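Local coordinates for protein alanine racemase, biosynthetic (PDB 6A2F) that is a biosynthetic alanine racemase, a pyridoxal-phosphate enzyme pairing an N-terminal TIM-type barrel with a C-terminal beta-strand domain, at residues L118-K123 with P149-L154. Sequence-based numbering, arbitrary orientation.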
loop_
_atom_site.group_PDB
_atom_site.type_symbol
_atom_site.label_atom_id
_atom_site.label_comp_id
_atom_site.label_asym_id
_atom_site.label_seq_id
_atom_site.Cartn_x
_atom_site.Cartn_y
_atom_site.Cartn_z
ATOM N N LEU A 118 9.906 33.130 10.077
ATOM C CA LEU A 118 10.200 31.706 9.963
ATOM C C LEU A 118 11.360 31.464 8.997
ATOM O O LEU A 118 11.669 32.320 8.158
ATOM C CB LEU A 118 8.950 30.944 9.505
ATOM C CG LEU A 118 7.708 30.951 10.409
ATOM C CD1 LEU A 118 6.495 30.502 9.615
ATOM C CD2 LEU A 118 7.887 30.079 11.645
ATOM N N ASN A 119 12.009 30.309 9.125
ATOM C CA ASN A 119 13.045 29.927 8.170
ATOM C C ASN A 119 12.382 29.558 6.849
ATOM O O ASN A 119 11.416 28.788 6.819
ATOM C CB ASN A 119 13.898 28.769 8.691
ATOM C CG ASN A 119 14.592 29.094 9.999
ATOM O OD1 ASN A 119 14.952 30.239 10.268
ATOM N ND2 ASN A 119 14.786 28.075 10.819
ATOM N N VAL A 120 12.894 30.143 5.770
ATOM C CA VAL A 120 12.356 29.951 4.432
ATOM C C VAL A 120 13.426 29.312 3.549
ATOM O O VAL A 120 14.548 29.819 3.450
ATOM C CB VAL A 120 11.881 31.290 3.817
ATOM C CG1 VAL A 120 11.451 31.101 2.370
ATOM C CG2 VAL A 120 10.738 31.887 4.631
ATOM N N TRP A 121 13.074 28.185 2.934
ATOM C CA TRP A 121 13.939 27.497 1.981
ATOM C C TRP A 121 13.352 27.671 0.587
ATOM O O TRP A 121 12.242 27.204 0.306
ATOM C CB TRP A 121 14.034 26.004 2.315
ATOM C CG TRP A 121 14.651 25.695 3.654
ATOM C CD1 TRP A 121 14.084 25.884 4.885
ATOM C CD2 TRP A 121 15.948 25.128 3.892
ATOM N NE1 TRP A 121 14.950 25.477 5.874
ATOM C CE2 TRP A 121 16.099 25.004 5.294
ATOM C CE3 TRP A 121 16.999 24.714 3.059
ATOM C CZ2 TRP A 121 17.264 24.488 5.883
ATOM C CZ3 TRP A 121 18.160 24.200 3.648
ATOM C CH2 TRP A 121 18.276 24.087 5.044
ATOM N N LEU A 122 14.088 28.364 -0.275
ATOM C CA LEU A 122 13.684 28.556 -1.659
ATOM C C LEU A 122 14.115 27.342 -2.453
ATOM O O LEU A 122 15.281 26.939 -2.396
ATOM C CB LEU A 122 14.323 29.822 -2.251
ATOM C CG LEU A 122 13.824 31.196 -1.805
ATOM C CD1 LEU A 122 14.718 32.291 -2.365
ATOM C CD2 LEU A 122 12.383 31.415 -2.242
ATOM N N LYS A 123 13.176 26.757 -3.188
ATOM C CA LYS A 123 13.463 25.544 -3.936
ATOM C C LYS A 123 13.823 25.821 -5.381
ATOM O O LYS A 123 13.032 26.377 -6.142
ATOM C CB LYS A 123 12.305 24.544 -3.856
ATOM C CG LYS A 123 12.638 23.193 -4.483
ATOM C CD LYS A 123 11.557 22.158 -4.243
ATOM C CE LYS A 123 11.500 21.736 -2.784
ATOM N NZ LYS A 123 10.437 20.716 -2.579
ATOM N N PRO A 149 10.387 41.012 6.597
ATOM C CA PRO A 149 10.178 40.881 8.044
ATOM C C PRO A 149 9.667 39.511 8.515
ATOM O O PRO A 149 9.853 39.161 9.683
ATOM C CB PRO A 149 9.136 41.963 8.348
ATOM C CG PRO A 149 8.471 42.244 7.040
ATOM C CD PRO A 149 9.560 42.093 6.027
ATOM N N GLY A 150 9.021 38.760 7.627
ATOM C CA GLY A 150 8.519 37.427 7.956
ATOM C C GLY A 150 9.518 36.311 7.692
ATOM O O GLY A 150 9.210 35.137 7.885
ATOM N N VAL A 151 10.711 36.667 7.247
ATOM C CA VAL A 151 11.726 35.673 6.955
ATOM C C VAL A 151 12.845 35.732 7.975
ATOM O O VAL A 151 13.409 36.785 8.221
ATOM C CB VAL A 151 12.339 35.885 5.560
ATOM C CG1 VAL A 151 13.471 34.905 5.327
ATOM C CG2 VAL A 151 11.285 35.768 4.475
ATOM N N ARG A 152 13.150 34.602 8.592
ATOM C CA ARG A 152 14.230 34.581 9.550
ATOM C C ARG A 152 15.494 34.098 8.852
ATOM O O ARG A 152 16.483 34.801 8.780
ATOM C CB ARG A 152 13.863 33.654 10.701
ATOM C CG ARG A 152 14.923 33.521 11.770
ATOM C CD ARG A 152 14.511 32.472 12.783
ATOM N NE ARG A 152 15.544 32.253 13.783
ATOM C CZ ARG A 152 16.586 31.454 13.610
ATOM N NH1 ARG A 152 17.477 31.320 14.571
ATOM N NH2 ARG A 152 16.737 30.797 12.475
ATOM N N GLU A 153 15.412 32.938 8.234
ATOM C CA GLU A 153 16.540 32.383 7.524
ATOM C C GLU A 153 16.139 32.265 6.086
ATOM O O GLU A 153 15.050 31.805 5.796
ATOM C CB GLU A 153 16.846 30.969 8.010
ATOM C CG GLU A 153 18.002 30.799 8.973
ATOM C CD GLU A 153 18.251 29.338 9.305
ATOM O OE1 GLU A 153 17.622 28.474 8.687
ATOM O OE2 GLU A 153 19.071 29.041 10.184
ATOM N N LEU A 154 16.978 32.740 5.183
ATOM C CA LEU A 154 16.681 32.520 3.773
ATOM C C LEU A 154 17.674 31.487 3.246
ATOM O O LEU A 154 18.888 31.675 3.339
ATOM C CB LEU A 154 16.713 33.820 2.965
ATOM C CG LEU A 154 16.131 33.736 1.544
ATOM C CD1 LEU A 154 14.701 33.199 1.534
ATOM C CD2 LEU A 154 16.199 35.086 0.838
#
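Leu118 and Val120 pair in parallel with Val151 and Leu154, and a beta bulge moves the register by one residue between the two bridges. Leu118 is hydrogen-bonded at both ends: its N gives to Gly150 O (3.1 Å), and its O accepts from Arg152 N. Past the bulge, Val120 N gives a hydrogen bond to Glu153 O at 2.7 Å. On the face carrying Val120, its CG2 packs at 3.9 Å against Val151 CG2, the side chains crossing at about a right angle. Val120 CG1 and Leu122 CG both touch Leu154 CD1. The polar contact centres on Asn119: its OD1 takes a hydrogen bond from Arg152 NH2 (2.9 Å), offered in the guanidinium plane and received on an amide lone pair. The arginine chain, CG anti to the backbone N (chi1 179°), runs extended to NE beside Asn119, and the turn at chi4 -83° brings NH2 to OD1. The Glu153 carboxylate stacks on the Asn119 amide, planes 20° apart, and its OE2 forms a long salt bridge with Arg152 NH2 at 3.7 Å. Glu153 OE1 forms a salt bridge with Arg75 NH1, while Asn119 ND2 is hydrogen-bonded to Asp97 OD1. Strands 118-123 and 151-157 are neighbours in the parallel sheet of the barrel, joined by helix 135-145 in a beta-alpha-beta unit; there Leu122 meets Leu138 and Leu145, Val151 meets Leu145, and Leu154 meets His142, and strand 98-100 flanks 118-123 on its other edge.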